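Local coordinates for protein restriction endonuclease S subunits (Thermoanaerobacter tengcongensis, PDB 3OKG) that probably recognises target DNA as the specificity (S) subunit of a type I methyltransferase built from M and S polypeptides, at residues Ser292-Val297 and Ile309-Ala314; Glu215-Pro220 and Phe359-Pro364. All blocks are in the same frame, centred on the assembly; numbering follows the deposited sequence.

How the contacts relate
Both contacts belong to the second half of the chain. Along the sequence, 215-220 comes first, then the two segments of contact 1, and 359-364 last, so contact 2 brackets contact 1. Contact 1 lies inside the second DNA specificity region, where strand 289-292 of a four-stranded antiparallel sheet ends and its neighbour 313-318 begins. In contact 2 the end of helix 174-216 meets strand 359-362 of a two-stranded sheet, just ahead of helix 365-388. The centres are 25 Å apart and the nearest atoms about 14 Å, with no touch. Contact 1 is internal packing of a region that probably recognises DNA; contact 2 joins a strand to the end of a long helix of the predicted coiled coil.

Contact 1. Residues Ser292-Val297 and Ile309-Ala314; sequences SVRAPV and IGRGLA
V293 and G312 are joined where strand 289-292 ends and its antiparallel neighbour 313-318 begins, through a nearly straight bond from V293 N to G312 O (2.7 Å, 175° at the hydrogen). A type I turn from G310 to L313 presents that carbonyl. This is the tight part, with V293, G312 and A314 buried. V293 CG2 lies 3.2 Å from G312 O, while V293 CG1, beside the backbone N (chi1 -69°), meets A314 CB at 3.7 Å. S292 CA adds a C-H...O contact to G312 O at 3.4 Å, and S292 OG reaches back to P296 O at 3.1 Å from above the carbonyl plane. The side turned to solvent, made of the partly exposed R294 and the exposed R311, is looser. There the R294 chain, bent at chi2 (1°), lays CG on G312 CA at 3.5 Å; its guanidinium runs close to that of R311, two like charges with no bond between them, and the exact placing is doubtful. Replacing R294 by alanine would probably thin the cover over G312, taking away the CG that rests on its CA. L313 also packs on F266, and it forms with S292 a non-hydrogen-bonded pair of the two central strands of the four-stranded sheet.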
ATOM      1  N   SER A 292      -3.355 -24.430 -16.774  1.00 41.02           N
ATOM      2  CA  SER A 292      -1.961 -24.709 -17.086  1.00 33.74           C
ATOM      3  C   SER A 292      -1.682 -26.174 -16.837  1.00 44.57           C
ATOM      4  O   SER A 292      -1.972 -26.682 -15.768  1.00 40.75           O
ATOM      5  CB  SER A 292      -1.031 -23.857 -16.224  1.00 56.93           C
ATOM      6  OG  SER A 292       0.318 -24.258 -16.391  1.00 62.37           O
ATOM      7  N   VAL A 293      -1.121 -26.858 -17.827  1.00 45.72           N
ATOM      8  CA  VAL A 293      -0.859 -28.290 -17.680  1.00 48.22           C
ATOM      9  C   VAL A 293       0.640 -28.571 -17.682  1.00 62.27           C
ATOM     10  O   VAL A 293       1.060 -29.728 -17.740  1.00 64.97           O
ATOM     11  CB  VAL A 293      -1.553 -29.105 -18.792  1.00 51.68           C
ATOM     12  CG1 VAL A 293      -3.061 -29.074 -18.602  1.00 43.58           C
ATOM     13  CG2 VAL A 293      -1.178 -28.554 -20.181  1.00 36.53           C
ATOM     14  N   ARG A 294       1.438 -27.510 -17.589  1.00 61.71           N
ATOM     15  CA  ARG A 294       2.886 -27.615 -17.751  1.00 69.51           C
ATOM     16  C   ARG A 294       3.862 -27.501 -16.575  1.00 81.65           C
ATOM     17  O   ARG A 294       4.302 -28.509 -16.024  1.00103.09           O
ATOM     18  CB  ARG A 294       3.370 -26.610 -18.803  1.00 75.61           C
ATOM     19  CG  ARG A 294       3.671 -27.230 -20.159  1.00 76.78           C
ATOM     20  CD  ARG A 294       3.384 -28.721 -20.161  1.00 81.75           C
ATOM     21  NE  ARG A 294       4.172 -29.429 -21.166  1.00 92.27           N
ATOM     22  CZ  ARG A 294       5.177 -28.887 -21.844  1.00 87.98           C
ATOM     23  NH1 ARG A 294       5.522 -27.625 -21.627  1.00 97.70           N
ATOM     24  NH2 ARG A 294       5.840 -29.606 -22.740  1.00 89.62           N
ATOM     25  N   ALA A 295       4.257 -26.262 -16.298  1.00 81.13           N
ATOM     26  CA  ALA A 295       5.294 -25.973 -15.323  1.00 88.35           C
ATOM     27  C   ALA A 295       4.680 -25.601 -13.992  1.00 97.79           C
ATOM     28  O   ALA A 295       4.910 -26.279 -12.990  1.00 95.98           O
ATOM     29  CB  ALA A 295       6.196 -24.857 -15.825  1.00 87.58           C
ATOM     30  N   PRO A 296       3.926 -24.507 -13.968  1.00 92.67           N
ATOM     31  CA  PRO A 296       3.177 -24.114 -12.771  1.00 72.39           C
ATOM     32  C   PRO A 296       1.767 -24.657 -12.917  1.00 68.26           C
ATOM     33  O   PRO A 296       0.880 -23.950 -13.393  1.00 66.67           O
ATOM     34  CB  PRO A 296       3.169 -22.589 -12.853  1.00 67.28           C
ATOM     35  CG  PRO A 296       4.403 -22.252 -13.612  1.00 72.38           C
ATOM     36  CD  PRO A 296       4.586 -23.358 -14.611  1.00 83.17           C
ATOM     37  N   VAL A 297       1.574 -25.913 -12.533  1.00 67.15           N
ATOM     38  CA  VAL A 297       0.373 -26.645 -12.932  1.00 64.93           C
ATOM     39  C   VAL A 297      -0.849 -26.252 -12.101  1.00 63.98           C
ATOM     40  O   VAL A 297      -0.753 -26.081 -10.888  1.00 71.11           O
ATOM     41  CB  VAL A 297       0.590 -28.169 -12.840  1.00 70.46           C
ATOM     42  CG1 VAL A 297      -0.735 -28.918 -12.887  1.00 60.24           C
ATOM     43  CG2 VAL A 297       1.517 -28.634 -13.950  1.00 78.31           C
ATOM     44  N   ILE A 309      -4.545 -22.684 -28.244  1.00 31.26           N
ATOM     45  CA  ILE A 309      -3.675 -22.953 -27.116  1.00 37.48           C
ATOM     46  C   ILE A 309      -2.599 -23.980 -27.433  1.00 42.15           C
ATOM     47  O   ILE A 309      -2.830 -24.921 -28.199  1.00 38.44           O
ATOM     48  CB  ILE A 309      -4.521 -23.458 -25.926  1.00 37.93           C
ATOM     49  CG1 ILE A 309      -5.342 -24.697 -26.337  1.00 31.61           C
ATOM     50  CG2 ILE A 309      -5.462 -22.339 -25.451  1.00 35.68           C
ATOM     51  CD1 ILE A 309      -5.961 -25.462 -25.163  1.00 40.71           C
ATOM     52  N   GLY A 310      -1.432 -23.807 -26.820  1.00 39.38           N
ATOM     53  CA  GLY A 310      -0.308 -24.692 -27.048  1.00 34.59           C
ATOM     54  C   GLY A 310      -0.040 -25.694 -25.946  1.00 44.86           C
ATOM     55  O   GLY A 310      -0.837 -25.863 -25.019  1.00 45.67           O
ATOM     56  N   ARG A 311       1.100 -26.369 -26.073  1.00 42.95           N
ATOM     57  CA  ARG A 311       1.587 -27.379 -25.127  1.00 50.60           C
ATOM     58  C   ARG A 311       1.212 -27.153 -23.671  1.00 45.18           C
ATOM     59  O   ARG A 311       1.028 -28.109 -22.919  1.00 44.79           O
ATOM     60  CB  ARG A 311       3.118 -27.381 -25.134  1.00 53.75           C
ATOM     61  CG  ARG A 311       3.827 -28.469 -25.900  1.00 74.35           C
ATOM     62  CD  ARG A 311       5.187 -28.642 -25.236  1.00 73.73           C
ATOM     63  NE  ARG A 311       6.270 -29.028 -26.131  1.00 98.51           N
ATOM     64  CZ  ARG A 311       7.555 -29.017 -25.778  1.00103.06           C
ATOM     65  NH1 ARG A 311       7.904 -28.639 -24.552  1.00 90.25           N
ATOM     66  NH2 ARG A 311       8.491 -29.381 -26.645  1.00 94.38           N
ATOM     67  N   GLY A 312       1.188 -25.890 -23.256  1.00 45.88           N
ATOM     68  CA  GLY A 312       1.146 -25.562 -21.842  1.00 53.02           C
ATOM     69  C   GLY A 312      -0.245 -25.499 -21.243  1.00 36.61           C
ATOM     70  O   GLY A 312      -0.397 -25.503 -20.011  1.00 38.98           O
ATOM     71  N   LEU A 313      -1.248 -25.437 -22.112  1.00 36.82           N
ATOM     72  CA  LEU A 313      -2.632 -25.238 -21.690  1.00 36.34           C
ATOM     73  C   LEU A 313      -3.542 -26.414 -22.035  1.00 46.68           C
ATOM     74  O   LEU A 313      -3.279 -27.160 -22.978  1.00 35.53           O
ATOM     75  CB  LEU A 313      -3.199 -23.993 -22.365  1.00 34.09           C
ATOM     76  CG  LEU A 313      -2.509 -22.676 -21.998  1.00 35.94           C
ATOM     77  CD1 LEU A 313      -3.204 -21.524 -22.665  1.00 33.71           C
ATOM     78  CD2 LEU A 313      -2.504 -22.510 -20.480  1.00 34.86           C
ATOM     79  N   ALA A 314      -4.604 -26.572 -21.250  1.00 32.80           N
ATOM     80  CA  ALA A 314      -5.789 -27.300 -21.687  1.00 35.29           C
ATOM     81  C   ALA A 314      -6.953 -26.300 -21.649  1.00 32.43           C
ATOM     82  O   ALA A 314      -6.922 -25.347 -20.880  1.00 35.15           O
ATOM     83  CB  ALA A 314      -6.056 -28.486 -20.760  1.00 34.47           C
TER

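Contact 2. Residues Glu215-Pro220 and Phe359-Pro364; sequences EVFPHP and FIPLPP
P361 projects as a knob from strand 359-362 into a shallow hollow formed where helix 174-216 ends and its chain turns out through F217 and P218. The strand is half of a two-stranded antiparallel sheet with 229-232 in the second DNA specificity domain, and the contact sets it against the end of the long helix. Three groups rim the hollow, and a single atom, P361 CG, meets them all. V216 O, from the last turn of the helix, lies 3.9 Å from P361 CG; P218 CD comes within 4.1 Å of the same P361 CG; and F217 CD1 stands 4.2 Å from P361 CG, which sits at the edge of the aromatic ring, near its plane. The F217 and P361 side chains cross at about a right angle. F217 is the first residue to leave helical geometry, and with CG beside its backbone N (chi1 -61°) its ring end swings toward the strand while one face is covered by V216 CG2. W326 and Y330 of helix 324-333 both make edge-to-face pairs with this ring, and they also hydrogen-bond the strand, W326 NE1 to P361 O and Y330 OH with F359 O.

No hydrogen bond crosses between the two segments; they meet by van der Waals packing, largely apolar. After the strand ends at L362 the chain continues through P363 to P364, the N-cap of helix 365-388, and V216 touches I371 of that helix. A second, more open fit lies at the other end of the strand, where the P220 ring rests on the CB of F359, whose phenyl ring points off elsewhere: P220 CG and CB sit 3.8 and 3.9 Å from F359 CB.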
ATOM      1  N   GLU A 215     -16.860 -26.081   2.504  1.00 26.32           N
ATOM      2  CA  GLU A 215     -18.188 -26.620   2.739  1.00 28.15           C
ATOM      3  C   GLU A 215     -18.844 -27.095   1.442  1.00 37.81           C
ATOM      4  O   GLU A 215     -19.434 -28.185   1.387  1.00 29.01           O
ATOM      5  CB  GLU A 215     -19.035 -25.549   3.424  1.00 37.73           C
ATOM      6  CG  GLU A 215     -20.414 -25.957   3.786  1.00 50.12           C
ATOM      7  CD  GLU A 215     -20.957 -25.079   4.883  1.00 68.38           C
ATOM      8  OE1 GLU A 215     -20.300 -24.061   5.187  1.00 64.30           O
ATOM      9  OE2 GLU A 215     -22.025 -25.404   5.442  1.00 73.68           O
ATOM     10  N   VAL A 216     -18.733 -26.299   0.384  1.00 24.54           N
ATOM     11  CA  VAL A 216     -19.429 -26.652  -0.855  1.00 29.72           C
ATOM     12  C   VAL A 216     -18.638 -27.673  -1.660  1.00 25.91           C
ATOM     13  O   VAL A 216     -19.199 -28.354  -2.530  1.00 34.42           O
ATOM     14  CB  VAL A 216     -19.754 -25.424  -1.747  1.00 28.70           C
ATOM     15  CG1 VAL A 216     -20.647 -24.437  -1.012  1.00 38.88           C
ATOM     16  CG2 VAL A 216     -18.481 -24.761  -2.214  1.00 32.28           C
ATOM     17  N   PHE A 217     -17.336 -27.740  -1.401  1.00 24.82           N
ATOM     18  CA  PHE A 217     -16.448 -28.648  -2.116  1.00 24.53           C
ATOM     19  C   PHE A 217     -15.861 -29.657  -1.143  1.00 22.14           C
ATOM     20  O   PHE A 217     -14.771 -29.460  -0.605  1.00 29.55           O
ATOM     21  CB  PHE A 217     -15.331 -27.870  -2.812  1.00 26.46           C
ATOM     22  CG  PHE A 217     -15.823 -26.882  -3.830  1.00 33.75           C
ATOM     23  CD1 PHE A 217     -16.802 -27.238  -4.742  1.00 31.79           C
ATOM     24  CD2 PHE A 217     -15.306 -25.598  -3.877  1.00 33.20           C
ATOM     25  CE1 PHE A 217     -17.257 -26.331  -5.681  1.00 28.56           C
ATOM     26  CE2 PHE A 217     -15.756 -24.687  -4.813  1.00 30.66           C
ATOM     27  CZ  PHE A 217     -16.734 -25.054  -5.717  1.00 26.38           C
ATOM     28  N   PRO A 218     -16.599 -30.736  -0.917  1.00 23.81           N
ATOM     29  CA  PRO A 218     -16.211 -31.753   0.070  1.00 28.70           C
ATOM     30  C   PRO A 218     -15.371 -32.786  -0.712  1.00 44.33           C
ATOM     31  O   PRO A 218     -15.294 -32.719  -1.929  1.00 28.65           O
ATOM     32  CB  PRO A 218     -17.515 -32.400   0.537  1.00 26.65           C
ATOM     33  CG  PRO A 218     -18.630 -31.718  -0.155  1.00 31.21           C
ATOM     34  CD  PRO A 218     -18.087 -30.737  -1.142  1.00 24.87           C
ATOM     35  N   HIS A 219     -14.744 -33.726  -0.015  1.00 34.57           N
ATOM     36  CA  HIS A 219     -13.928 -34.742  -0.679  1.00 36.03           C
ATOM     37  C   HIS A 219     -14.847 -35.684  -1.443  1.00 23.59           C
ATOM     38  O   HIS A 219     -15.988 -35.904  -1.035  1.00 28.30           O
ATOM     39  CB  HIS A 219     -13.110 -35.510   0.357  1.00 43.60           C
ATOM     40  CG  HIS A 219     -12.248 -36.581  -0.224  1.00 56.63           C
ATOM     41  ND1 HIS A 219     -11.006 -36.324  -0.767  1.00 55.16           N
ATOM     42  CD2 HIS A 219     -12.441 -37.919  -0.341  1.00 50.21           C
ATOM     43  CE1 HIS A 219     -10.473 -37.455  -1.197  1.00 57.49           C
ATOM     44  NE2 HIS A 219     -11.324 -38.438  -0.949  1.00 56.66           N
ATOM     45  N   PRO A 220     -14.388 -36.191  -2.607  1.00 31.56           N
ATOM     46  CA  PRO A 220     -15.271 -37.086  -3.371  1.00 28.43           C
ATOM     47  C   PRO A 220     -15.837 -38.208  -2.503  1.00 24.26           C
ATOM     48  O   PRO A 220     -15.092 -38.819  -1.745  1.00 30.96           O
ATOM     49  CB  PRO A 220     -14.331 -37.664  -4.441  1.00 30.14           C
ATOM     50  CG  PRO A 220     -13.300 -36.574  -4.658  1.00 29.81           C
ATOM     51  CD  PRO A 220     -13.116 -35.918  -3.302  1.00 27.79           C
ATOM     52  N   PHE A 359     -13.035 -35.817  -9.829  1.00 24.06           N
ATOM     53  CA  PHE A 359     -14.428 -35.749  -9.376  1.00 25.02           C
ATOM     54  C   PHE A 359     -14.827 -34.327  -8.956  1.00 23.49           C
ATOM     55  O   PHE A 359     -14.034 -33.635  -8.345  1.00 22.52           O
ATOM     56  CB  PHE A 359     -14.683 -36.709  -8.209  1.00 34.28           C
ATOM     57  CG  PHE A 359     -15.154 -38.061  -8.653  1.00 29.20           C
ATOM     58  CD1 PHE A 359     -16.487 -38.254  -9.023  1.00 30.32           C
ATOM     59  CD2 PHE A 359     -14.260 -39.111  -8.759  1.00 32.83           C
ATOM     60  CE1 PHE A 359     -16.932 -39.500  -9.463  1.00 32.28           C
ATOM     61  CE2 PHE A 359     -14.688 -40.354  -9.193  1.00 31.32           C
ATOM     62  CZ  PHE A 359     -16.032 -40.545  -9.549  1.00 34.30           C
ATOM     63  N   ILE A 360     -16.059 -33.927  -9.272  1.00 21.85           N
ATOM     64  CA  ILE A 360     -16.587 -32.623  -8.868  1.00 24.71           C
ATOM     65  C   ILE A 360     -18.022 -32.813  -8.401  1.00 30.27           C
ATOM     66  O   ILE A 360     -18.779 -33.572  -9.019  1.00 25.14           O
ATOM     67  CB  ILE A 360     -16.511 -31.599 -10.065  1.00 25.15           C
ATOM     68  CG1 ILE A 360     -17.005 -30.190  -9.662  1.00 22.75           C
ATOM     69  CG2 ILE A 360     -17.295 -32.114 -11.304  1.00 22.23           C
ATOM     70  CD1 ILE A 360     -16.814 -29.141 -10.816  1.00 23.72           C
ATOM     71  N   PRO A 361     -18.416 -32.132  -7.304  1.00 23.86           N
ATOM     72  CA  PRO A 361     -19.808 -32.296  -6.890  1.00 21.64           C
ATOM     73  C   PRO A 361     -20.659 -31.429  -7.801  1.00 25.23           C
ATOM     74  O   PRO A 361     -20.303 -30.304  -8.140  1.00 25.33           O
ATOM     75  CB  PRO A 361     -19.838 -31.722  -5.458  1.00 33.95           C
ATOM     76  CG  PRO A 361     -18.485 -31.002  -5.250  1.00 31.10           C
ATOM     77  CD  PRO A 361     -17.713 -31.079  -6.551  1.00 25.65           C
ATOM     78  N   LEU A 362     -21.797 -31.942  -8.206  1.00 19.87           N
ATOM     79  CA  LEU A 362     -22.569 -31.276  -9.216  1.00 15.31           C
ATOM     80  C   LEU A 362     -24.003 -31.076  -8.787  1.00 31.96           C
ATOM     81  O   LEU A 362     -24.820 -32.006  -8.905  1.00 25.58           O
ATOM     82  CB  LEU A 362     -22.507 -32.064 -10.553  1.00 22.18           C
ATOM     83  CG  LEU A 362     -23.084 -31.296 -11.751  1.00 27.35           C
ATOM     84  CD1 LEU A 362     -22.058 -30.246 -12.277  1.00 25.70           C
ATOM     85  CD2 LEU A 362     -23.502 -32.250 -12.872  1.00 27.14           C
ATOM     86  N   PRO A 363     -24.317 -29.859  -8.290  1.00 24.28           N
ATOM     87  CA  PRO A 363     -25.690 -29.466  -7.991  1.00 22.30           C
ATOM     88  C   PRO A 363     -26.463 -29.256  -9.273  1.00 28.10           C
ATOM     89  O   PRO A 363     -25.855 -29.139 -10.342  1.00 29.47           O
ATOM     90  CB  PRO A 363     -25.534 -28.089  -7.297  1.00 26.80           C
ATOM     91  CG  PRO A 363     -24.063 -27.968  -6.949  1.00 26.66           C
ATOM     92  CD  PRO A 363     -23.369 -28.757  -8.034  1.00 26.10           C
ATOM     93  N   PRO A 364     -27.793 -29.169  -9.170  1.00 29.08           N
ATOM     94  CA  PRO A 364     -28.585 -28.676 -10.294  1.00 32.69           C
ATOM     95  C   PRO A 364     -28.118 -27.257 -10.649  1.00 35.30           C
ATOM     96  O   PRO A 364     -27.575 -26.542  -9.805  1.00 31.51           O
ATOM     97  CB  PRO A 364     -30.012 -28.647  -9.744  1.00 34.57           C
ATOM     98  CG  PRO A 364     -30.004 -29.565  -8.557  1.00 33.22           C
ATOM     99  CD  PRO A 364     -28.616 -29.540  -8.005  1.00 32.77           C
TER